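Local coordinates for tudor domain-containing protein 1 (Homo sapiens, PDB 5M9N) that probably helps silence transposable elements in the male germline through the piRNA pathway, its Tudor domains recognising methylated arginines of partner proteins, at residues A[105-117]-A[122-134]. Residues are numbered along the deposited sequence; the frame is centred on the assembly and turned at random.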
loop_
_atom_site.group_PDB
_atom_site.type_symbol
_atom_site.label_atom_id
_atom_site.label_comp_id
_atom_site.label_asym_id
_atom_site.label_seq_id
_atom_site.Cartn_x
_atom_site.Cartn_y
_atom_site.Cartn_z
ATOM N N LEU A 105 3.364 4.759 12.360
ATOM C CA LEU A 105 4.279 5.729 11.723
ATOM C C LEU A 105 4.742 6.812 12.715
ATOM O O LEU A 105 5.828 7.248 12.618
ATOM C CB LEU A 105 3.684 6.384 10.490
ATOM C CG LEU A 105 3.150 5.394 9.410
ATOM C CD1 LEU A 105 2.489 6.192 8.336
ATOM C CD2 LEU A 105 4.295 4.586 8.879
ATOM N N ALA A 106 3.897 7.159 13.673
ATOM C CA ALA A 106 4.099 8.307 14.564
ATOM C C ALA A 106 2.946 8.351 15.537
ATOM O O ALA A 106 1.801 7.946 15.213
ATOM C CB ALA A 106 4.176 9.628 13.776
ATOM N N TYR A 107 3.206 8.860 16.744
ATOM C CA TYR A 107 2.092 9.180 17.612
ATOM C C TYR A 107 1.611 10.576 17.253
ATOM O O TYR A 107 2.421 11.525 17.145
ATOM C CB TYR A 107 2.491 9.077 19.103
ATOM C CG TYR A 107 2.354 7.697 19.630
ATOM C CD1 TYR A 107 3.193 6.710 19.198
ATOM C CD2 TYR A 107 1.382 7.378 20.574
ATOM C CE1 TYR A 107 3.052 5.390 19.634
ATOM C CE2 TYR A 107 1.239 6.085 21.052
ATOM C CZ TYR A 107 2.076 5.076 20.555
ATOM O OH TYR A 107 1.971 3.759 21.036
ATOM N N ALA A 108 0.301 10.730 17.084
ATOM C CA ALA A 108 -0.316 12.061 16.881
ATOM C C ALA A 108 -0.642 12.794 18.196
ATOM O O ALA A 108 -0.723 14.010 18.218
ATOM C CB ALA A 108 -1.568 11.956 16.072
ATOM N N SER A 109 -0.917 12.040 19.236
ATOM C CA SER A 109 -1.060 12.592 20.592
ATOM C C SER A 109 -0.645 11.458 21.521
ATOM O O SER A 109 -0.159 10.394 21.092
ATOM C CB SER A 109 -2.548 12.983 20.834
ATOM O OG SER A 109 -3.424 11.833 20.678
ATOM N N GLU A 110 -0.946 11.616 22.793
ATOM C CA GLU A 110 -0.690 10.554 23.743
ATOM C C GLU A 110 -1.572 9.368 23.510
ATOM O O GLU A 110 -1.184 8.298 23.910
ATOM C CB GLU A 110 -0.882 11.035 25.186
ATOM C CG GLU A 110 0.023 12.206 25.547
ATOM C CD GLU A 110 1.447 11.800 25.859
ATOM O OE1 GLU A 110 1.844 10.658 25.581
ATOM O OE2 GLU A 110 2.186 12.625 26.469
ATOM N N GLU A 111 -2.767 9.571 22.959
ATOM C CA GLU A 111 -3.745 8.505 22.766
ATOM C C GLU A 111 -4.138 8.176 21.289
ATOM O O GLU A 111 -5.090 7.458 21.072
ATOM C CB GLU A 111 -4.997 8.864 23.591
ATOM C CG GLU A 111 -4.682 9.301 25.066
ATOM C CD GLU A 111 -4.024 8.198 25.935
ATOM O OE1 GLU A 111 -4.060 6.996 25.543
ATOM O OE2 GLU A 111 -3.471 8.518 27.045
ATOM N N SER A 112 -3.356 8.619 20.308
ATOM C CA SER A 112 -3.713 8.479 18.898
ATOM C C SER A 112 -2.444 8.297 18.074
ATOM O O SER A 112 -1.383 8.767 18.469
ATOM C CB SER A 112 -4.572 9.665 18.416
ATOM O OG SER A 112 -3.849 10.873 18.401
ATOM N N VAL A 113 -2.530 7.514 16.995
ATOM C CA VAL A 113 -1.342 7.155 16.215
ATOM C C VAL A 113 -1.600 7.307 14.718
ATOM O O VAL A 113 -2.680 6.928 14.266
ATOM C CB VAL A 113 -0.960 5.717 16.538
ATOM C CG1 VAL A 113 0.252 5.233 15.780
ATOM C CG2 VAL A 113 -0.667 5.546 17.995
ATOM N N LEU A 114 -0.611 7.790 13.967
ATOM C CA LEU A 114 -0.647 7.796 12.493
ATOM C C LEU A 114 -0.246 6.396 12.049
ATOM O O LEU A 114 0.794 5.919 12.473
ATOM C CB LEU A 114 0.295 8.836 11.959
ATOM C CG LEU A 114 0.413 8.892 10.453
ATOM C CD1 LEU A 114 -0.895 9.331 9.832
ATOM C CD2 LEU A 114 1.540 9.824 10.075
ATOM N N VAL A 115 -1.132 5.693 11.319
ATOM C CA VAL A 115 -0.802 4.347 10.882
ATOM C C VAL A 115 -0.900 4.223 9.336
ATOM O O VAL A 115 -1.711 4.905 8.749
ATOM C CB VAL A 115 -1.678 3.239 11.520
ATOM C CG1 VAL A 115 -1.560 3.234 13.068
ATOM C CG2 VAL A 115 -3.149 3.298 11.065
ATOM N N GLY A 116 -0.028 3.423 8.745
ATOM C CA GLY A 116 -0.096 3.073 7.299
ATOM C C GLY A 116 -0.592 1.661 7.093
ATOM O O GLY A 116 -0.120 0.724 7.765
ATOM N N TYR A 117 -1.594 1.499 6.231
ATOM C CA TYR A 117 -2.156 0.169 5.979
ATOM C C TYR A 117 -1.271 -0.545 5.008
ATOM O O TYR A 117 -1.214 -0.186 3.805
ATOM C CB TYR A 117 -3.578 0.265 5.478
ATOM C CG TYR A 117 -4.521 0.775 6.548
ATOM C CD1 TYR A 117 -4.902 -0.030 7.600
ATOM C CD2 TYR A 117 -4.945 2.104 6.564
ATOM C CE1 TYR A 117 -5.744 0.431 8.586
ATOM C CE2 TYR A 117 -5.775 2.562 7.548
ATOM C CZ TYR A 117 -6.152 1.736 8.596
ATOM O OH TYR A 117 -7.027 2.205 9.574
ATOM N N ASN A 122 -2.957 3.211 2.036
ATOM C CA ASN A 122 -3.534 4.378 2.646
ATOM C C ASN A 122 -3.063 4.469 4.113
ATOM O O ASN A 122 -2.311 3.618 4.612
ATOM C CB ASN A 122 -5.075 4.368 2.481
ATOM C CG ASN A 122 -5.729 3.230 3.200
ATOM O OD1 ASN A 122 -5.307 2.095 3.106
ATOM N ND2 ASN A 122 -6.683 3.552 4.025
ATOM N N PHE A 123 -3.475 5.546 4.762
ATOM C CA PHE A 123 -3.060 5.889 6.104
ATOM C C PHE A 123 -4.175 6.666 6.811
ATOM O O PHE A 123 -5.046 7.209 6.184
ATOM C CB PHE A 123 -1.736 6.639 6.059
ATOM C CG PHE A 123 -1.855 8.044 5.527
ATOM C CD1 PHE A 123 -2.341 9.085 6.351
ATOM C CD2 PHE A 123 -1.507 8.327 4.211
ATOM C CE1 PHE A 123 -2.547 10.337 5.853
ATOM C CE2 PHE A 123 -1.687 9.611 3.705
ATOM C CZ PHE A 123 -2.166 10.628 4.542
ATOM N N GLU A 124 -4.166 6.688 8.143
ATOM C CA GLU A 124 -5.029 7.565 8.921
ATOM C C GLU A 124 -4.509 7.687 10.356
ATOM O O GLU A 124 -3.577 7.003 10.720
ATOM C CB GLU A 124 -6.476 7.102 8.979
ATOM C CG GLU A 124 -6.723 5.768 9.630
ATOM C CD GLU A 124 -8.184 5.296 9.421
ATOM O OE1 GLU A 124 -9.074 6.140 9.227
ATOM O OE2 GLU A 124 -8.413 4.097 9.497
ATOM N N ILE A 125 -5.166 8.535 11.124
ATOM C CA ILE A 125 -4.881 8.686 12.549
ATOM C C ILE A 125 -5.990 8.054 13.335
ATOM O O ILE A 125 -7.153 8.344 13.110
ATOM C CB ILE A 125 -4.690 10.171 12.916
ATOM C CG1 ILE A 125 -3.420 10.660 12.251
ATOM C CG2 ILE A 125 -4.581 10.352 14.439
ATOM C CD1 ILE A 125 -3.334 12.176 12.231
ATOM N N LEU A 126 -5.619 7.163 14.230
ATOM C CA LEU A 126 -6.548 6.363 14.982
ATOM C C LEU A 126 -6.285 6.482 16.484
ATOM O O LEU A 126 -5.140 6.475 16.920
ATOM C CB LEU A 126 -6.418 4.903 14.606
ATOM C CG LEU A 126 -6.826 4.547 13.174
ATOM C CD1 LEU A 126 -6.686 3.047 12.976
ATOM C CD2 LEU A 126 -8.263 4.949 12.923
ATOM N N SER A 127 -7.389 6.532 17.222
ATOM C CA SER A 127 -7.399 6.200 18.621
ATOM C C SER A 127 -6.657 4.889 18.903
ATOM O O SER A 127 -6.831 3.893 18.177
ATOM C CB SER A 127 -8.860 6.066 19.046
ATOM O OG SER A 127 -8.926 5.689 20.405
ATOM N N LEU A 128 -5.880 4.846 19.983
ATOM C CA LEU A 128 -5.300 3.580 20.487
ATOM C C LEU A 128 -6.310 2.446 20.726
ATOM O O LEU A 128 -5.950 1.260 20.642
ATOM C CB LEU A 128 -4.471 3.819 21.766
ATOM C CG LEU A 128 -3.212 4.676 21.667
ATOM C CD1 LEU A 128 -2.583 4.832 23.043
ATOM C CD2 LEU A 128 -2.181 4.059 20.791
ATOM N N MET A 129 -7.572 2.805 20.962
ATOM C CA MET A 129 -8.612 1.819 21.125
ATOM C C MET A 129 -8.815 1.025 19.801
ATOM O O MET A 129 -9.321 -0.072 19.853
ATOM C CB MET A 129 -9.927 2.469 21.546
ATOM C CG MET A 129 -9.876 3.356 22.785
ATOM S SD MET A 129 -9.879 2.295 24.233
ATOM C CE MET A 129 -9.527 3.498 25.546
ATOM N N ARG A 130 -8.367 1.557 18.652
ATOM C CA ARG A 130 -8.558 0.890 17.337
ATOM C C ARG A 130 -7.288 0.141 16.943
ATOM O O ARG A 130 -7.204 -0.384 15.829
ATOM C CB ARG A 130 -9.086 1.902 16.265
ATOM C CG ARG A 130 -10.531 2.298 16.595
ATOM C CD ARG A 130 -11.206 3.436 15.830
ATOM N NE ARG A 130 -11.594 2.922 14.582
ATOM C CZ ARG A 130 -12.807 2.775 14.069
ATOM N NH1 ARG A 130 -13.938 3.231 14.603
ATOM N NH2 ARG A 130 -12.842 2.162 12.945
ATOM N N LEU A 131 -6.305 0.032 17.854
ATOM C CA LEU A 131 -5.130 -0.818 17.583
ATOM C C LEU A 131 -5.159 -2.034 18.510
ATOM O O LEU A 131 -5.645 -1.894 19.598
ATOM C CB LEU A 131 -3.827 -0.077 17.721
ATOM C CG LEU A 131 -3.762 1.322 17.088
ATOM C CD1 LEU A 131 -2.497 2.066 17.560
ATOM C CD2 LEU A 131 -3.818 1.218 15.592
ATOM N N CYS A 132 -4.596 -3.164 18.051
ATOM C CA CYS A 132 -4.628 -4.546 18.621
ATOM C C CYS A 132 -3.128 -4.924 18.384
ATOM O O CYS A 132 -2.575 -4.607 17.309
ATOM C CB CYS A 132 -5.797 -5.421 17.787
ATOM S SG CYS A 132 -5.866 -7.195 17.146
ATOM N N PRO A 133 -2.433 -5.601 19.326
ATOM C CA PRO A 133 -1.167 -6.233 18.848
ATOM C C PRO A 133 -1.385 -7.389 17.848
ATOM O O PRO A 133 -2.499 -7.891 17.745
ATOM C CB PRO A 133 -0.522 -6.765 20.113
ATOM C CG PRO A 133 -1.640 -6.879 21.096
ATOM C CD PRO A 133 -2.679 -5.870 20.764
ATOM N N ILE A 134 -0.324 -7.726 17.102
ATOM C CA ILE A 134 -0.338 -8.770 16.077
ATOM C C ILE A 134 0.529 -9.914 16.573
ATOM O O ILE A 134 1.381 -9.735 17.457
ATOM C CB ILE A 134 0.152 -8.244 14.683
ATOM C CG1 ILE A 134 -0.375 -9.133 13.524
ATOM C CG2 ILE A 134 1.670 -8.076 14.650
ATOM C CD1 ILE A 134 -0.507 -8.406 12.195
#
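In the SH3-like Tudor barrel of the second Tudor domain, the antiparallel hairpin of strands 112-117 and 123-127 runs on into the 3-10 turn 128-130, its ladder extending from Tyr-117 opposite Asn-122 to Glu-111 opposite Leu-128. Val-113 and Val-115 form hydrogen-bonded pairs with Leu-126 and Glu-124, and Tyr-117 N donates to Asn-122 O at 2.8 Å. Where strand 123-127 gives way to the 3-10 turn, Leu-128 N reaches Glu-111 O over 2.9 Å, a nearly straight bond (168° at the hydrogen). On the face carrying Val-113, Val-115 and Leu-126, Val-113 CG2 meets Leu-128 CD2 at 3.5 Å and lies 3.6 Å above the centre of the Tyr-107 ring, whose hydroxyl is tied to Pro-83 O. Val-115 splits its branches, CG1 to Leu-131 CD2 and CG2 to Leu-126 CD1, and also packs on Ala-102 of strand 99-109; Leu-126 and Leu-131 rest on Ala-91 of strand 88-92. The opposite face carries Leu-114 CD1 against Ile-125 CG1 (3.7 Å), with Phe-123 CD1 on the same methyl. At the turn end of the hairpin, Tyr-117 and Asn-122 both pack on the modified side chain of the bound dimethylarginine peptide, the tyrosine consistent with an aromatic cage wall and Asn-122 a polar neighbour. The Asn-122 amide crosses the ring at a slant, ND2 3.4 Å from Tyr-117 CD2, planes 17° apart. Phe-93 meets the Tyr-117 ring edge-to-face. Glu-124 OE1 is hydrogen-bonded to Ser-94 OG; OE2 lies at the tyrosine ring's edge, in its plane, 2.3 Å from Tyr-117 OH, a hydrogen bond so short that its exact length is doubtful.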